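Local coordinates for lipase-esterase related protein (Clostridium acetobutylicum, PDB 3E0X) that is of unknown function but probably acts as a hydrolase of the alpha/beta-hydrolase fold, perhaps on esters, at residues A[21-26]-A[46-51]. Residues are numbered along the deposited sequence; the frame is centred on the assembly and turned at random. Where two conformers were deposited one is given.
Sequences FVHGSG and LLDLKG. With OXE (ortho-xylene), chain C.
The ring of His23 reaches across where two parallel strands part, its edge turned to Leu47 O and Asp48 CA. His23 ND1 gives a weak, bent hydrogen bond to Leu47 O (3.3 Å, 152°), and His23 CE1 lies 3.0 Å from Leu49 N. Chi1 of 69° sets the imidazole between its own backbone N and carbonyl carbon, swung across to segment 46-51. Leu49 slides past in the opposite direction and lays CD1 over one face of the His23 ring, a CH-pi contact 4.0 Å from its centroid; the other Leu49 methyl, CD2, meets Val22 CG1. One water donates to both Phe21 O and Leu47 O, bridging the widening strands. Phe21 O also takes the nearly straight bond from Leu47 N (3.1 Å), the regular pairing just before the split. There Leu46 runs alongside Phe21 and sets CD2 over the ring, offset toward its rim, while Phe32 meets that ring edge-to-face. Asp48 turns its carboxylate to the backbone N of Leu29 and Glu54. Beyond His23, Ser25 O comes 3.1 Å from ortho-xylene C2', and Ser25 N bonds Ser92 OG in the probable nucleophile elbow. This is the loop after strand 18-22 that leads into the ligand pocket, as in the alpha/beta-hydrolase fold.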
ATOM      1  N   PHE A  21       2.365  -2.134   7.752  1.00 10.12           N
ATOM      2  CA  PHE A  21       2.607  -1.598   6.414  1.00  9.61           C
ATOM      3  C   PHE A  21       2.375  -2.671   5.380  1.00  9.80           C
ATOM      4  O   PHE A  21       2.952  -3.773   5.474  1.00  9.81           O
ATOM      5  CB  PHE A  21       4.067  -1.131   6.282  1.00 10.06           C
ATOM      6  CG  PHE A  21       4.453   0.007   7.220  1.00 10.26           C
ATOM      7  CD1 PHE A  21       4.630   1.307   6.728  1.00 11.74           C
ATOM      8  CD2 PHE A  21       4.701  -0.219   8.582  1.00 11.64           C
ATOM      9  CE1 PHE A  21       5.025   2.362   7.581  1.00 13.13           C
ATOM     10  CE2 PHE A  21       5.100   0.816   9.421  1.00 11.04           C
ATOM     11  CZ  PHE A  21       5.267   2.094   8.944  1.00 12.42           C
ATOM     12  N   VAL A  22       1.611  -2.318   4.349  1.00  8.43           N
ATOM     13  CA  VAL A  22       1.294  -3.227   3.263  1.00  8.81           C
ATOM     14  C   VAL A  22       1.725  -2.575   1.951  1.00  9.12           C
ATOM     15  O   VAL A  22       1.190  -1.530   1.547  1.00  9.93           O
ATOM     16  CB  VAL A  22      -0.220  -3.503   3.199  1.00  8.64           C
ATOM     17  CG1 VAL A  22      -0.527  -4.429   2.045  1.00 10.32           C
ATOM     18  CG2 VAL A  22      -0.719  -4.089   4.515  1.00 10.98           C
ATOM     19  N   HIS A  23       2.660  -3.233   1.274  1.00  8.88           N
ATOM     20  CA  HIS A  23       3.260  -2.689   0.058  1.00  8.99           C
ATOM     21  C   HIS A  23       2.327  -2.854  -1.146  1.00  9.84           C
ATOM     22  O   HIS A  23       1.200  -3.348  -1.025  1.00 10.64           O
ATOM     23  CB  HIS A  23       4.596  -3.391  -0.197  1.00  9.32           C
ATOM     24  CG  HIS A  23       4.429  -4.816  -0.590  1.00  8.49           C
ATOM     25  ND1 HIS A  23       4.612  -5.886   0.269  1.00 11.42           N
ATOM     26  CD2 HIS A  23       4.056  -5.347  -1.774  1.00  7.30           C
ATOM     27  CE1 HIS A  23       4.390  -7.014  -0.392  1.00  7.00           C
ATOM     28  NE2 HIS A  23       4.021  -6.709  -1.622  1.00 11.34           N
ATOM     29  N   GLY A  24       2.835  -2.477  -2.312  1.00 10.96           N
ATOM     30  CA  GLY A  24       2.008  -2.415  -3.513  1.00 12.02           C
ATOM     31  C   GLY A  24       2.437  -3.358  -4.622  1.00 11.23           C
ATOM     32  O   GLY A  24       3.126  -4.370  -4.397  1.00 11.17           O
ATOM     33  N   SER A  25       1.985  -3.023  -5.826  1.00 10.63           N
ATOM     34  CA  SER A  25       2.143  -3.875  -6.987  1.00 10.42           C
ATOM     35  C   SER A  25       3.599  -4.094  -7.316  1.00 10.17           C
ATOM     36  O   SER A  25       4.377  -3.126  -7.418  1.00 10.92           O
ATOM     37  CB  SER A  25       1.503  -3.191  -8.183  1.00 11.31           C
ATOM     38  OG  SER A  25       0.152  -2.934  -7.887  1.00 12.94           O
ATOM     39  N   GLY A  26       3.983  -5.361  -7.455  1.00  9.78           N
ATOM     40  CA  GLY A  26       5.307  -5.671  -7.998  1.00 10.12           C
ATOM     41  C   GLY A  26       6.453  -5.316  -7.065  1.00 10.48           C
ATOM     42  O   GLY A  26       7.629  -5.311  -7.480  1.00 11.79           O
ATOM     43  N   LEU A  46       6.224  -4.658   8.987  1.00 10.47           N
ATOM     44  CA  LEU A  46       6.187  -4.508   7.525  1.00 11.92           C
ATOM     45  C   LEU A  46       6.023  -5.882   6.928  1.00 12.22           C
ATOM     46  O   LEU A  46       6.857  -6.739   7.138  1.00 12.10           O
ATOM     47  CB  LEU A  46       7.453  -3.799   7.006  1.00 13.20           C
ATOM     48  CG  LEU A  46       7.551  -2.422   7.697  1.00 15.62           C
ATOM     49  CD1 LEU A  46       8.537  -2.474   8.843  1.00 17.66           C
ATOM     50  CD2 LEU A  46       7.850  -1.276   6.730  1.00 15.50           C
ATOM     51  N   LEU A  47       4.922  -6.103   6.206  1.00 12.26           N
ATOM     52  CA  LEU A  47       4.507  -7.395   5.673  0.50 11.94           C
ATOM     53  C   LEU A  47       5.020  -7.629   4.248  1.00 11.51           C
ATOM     54  O   LEU A  47       4.985  -6.686   3.454  1.00 11.91           O
ATOM     55  CB  LEU A  47       2.971  -7.360   5.612  0.50 12.19           C
ATOM     56  CG  LEU A  47       2.129  -8.609   5.799  0.50 13.15           C
ATOM     57  CD1 LEU A  47       2.631  -9.402   6.997  0.50 12.63           C
ATOM     58  CD2 LEU A  47       0.643  -8.247   5.956  0.50 12.40           C
ATOM     59  N   ASP A  48       5.424  -8.846   3.905  1.00 10.46           N
ATOM     60  CA  ASP A  48       5.536  -9.221   2.489  1.00 11.11           C
ATOM     61  C   ASP A  48       4.261  -9.968   2.104  1.00 10.94           C
ATOM     62  O   ASP A  48       3.897 -10.998   2.718  1.00 11.24           O
ATOM     63  CB  ASP A  48       6.755 -10.129   2.241  1.00 10.68           C
ATOM     64  CG  ASP A  48       8.062  -9.358   2.037  1.00 12.33           C
ATOM     65  OD1 ASP A  48       8.043  -8.201   1.555  1.00 12.77           O
ATOM     66  OD2 ASP A  48       9.133  -9.951   2.317  1.00 14.58           O
ATOM     67  N   LEU A  49       3.562  -9.465   1.095  1.00 10.55           N
ATOM     68  CA  LEU A  49       2.376 -10.177   0.612  1.00 10.72           C
ATOM     69  C   LEU A  49       2.791 -11.500  -0.026  1.00 10.60           C
ATOM     70  O   LEU A  49       3.907 -11.647  -0.497  1.00 11.22           O
ATOM     71  CB  LEU A  49       1.597  -9.325  -0.413  1.00 10.36           C
ATOM     72  CG  LEU A  49       1.013  -8.005   0.107  1.00 10.29           C
ATOM     73  CD1 LEU A  49       0.494  -7.145  -1.056  1.00 12.00           C
ATOM     74  CD2 LEU A  49      -0.082  -8.336   1.137  1.00 12.90           C
ATOM     75  N   LYS A  50       1.878 -12.455  -0.063  1.00 11.29           N
ATOM     76  CA  LYS A  50       2.181 -13.781  -0.596  1.00 11.59           C
ATOM     77  C   LYS A  50       2.763 -13.658  -1.994  1.00 12.15           C
ATOM     78  O   LYS A  50       2.257 -12.915  -2.848  1.00 11.97           O
ATOM     79  CB  LYS A  50       0.901 -14.627  -0.581  1.00 11.06           C
ATOM     80  CG  LYS A  50       1.031 -16.105  -1.012  1.00 12.65           C
ATOM     81  CD  LYS A  50      -0.313 -16.856  -0.671  1.00 14.65           C
ATOM     82  CE  LYS A  50      -0.432 -18.191  -1.318  1.00 20.03           C
ATOM     83  NZ  LYS A  50      -1.131 -18.135  -2.606  1.00 23.00           N
ATOM     84  N   GLY A  51       3.852 -14.386  -2.210  1.00 11.97           N
ATOM     85  CA  GLY A  51       4.542 -14.370  -3.489  1.00 11.34           C
ATOM     86  C   GLY A  51       5.497 -13.208  -3.727  1.00 12.99           C
ATOM     87  O   GLY A  51       6.100 -13.117  -4.799  1.00 14.17           O
TER
HETATM   88  C1  OXE C 243       3.742   0.535  -8.435  1.00 27.92           C
HETATM   89  C2  OXE C 243       4.640   0.143  -7.326  1.00 27.57           C
HETATM   90  C3  OXE C 243       6.022   0.223  -7.485  1.00 28.21           C
HETATM   91  C4  OXE C 243       6.530   0.696  -8.699  1.00 28.15           C
HETATM   92  C5  OXE C 243       5.691   1.061  -9.758  1.00 26.84           C
HETATM   93  C6  OXE C 243       4.293   0.997  -9.633  1.00 27.06           C
HETATM   94  C1' OXE C 243       2.250   0.463  -8.228  1.00 22.20           C
HETATM   95  C2' OXE C 243       4.051  -0.358  -6.043  1.00 27.82           C
HETATM   96  O   HOH W   1       4.840  -4.039   3.253  1.00 12.47           O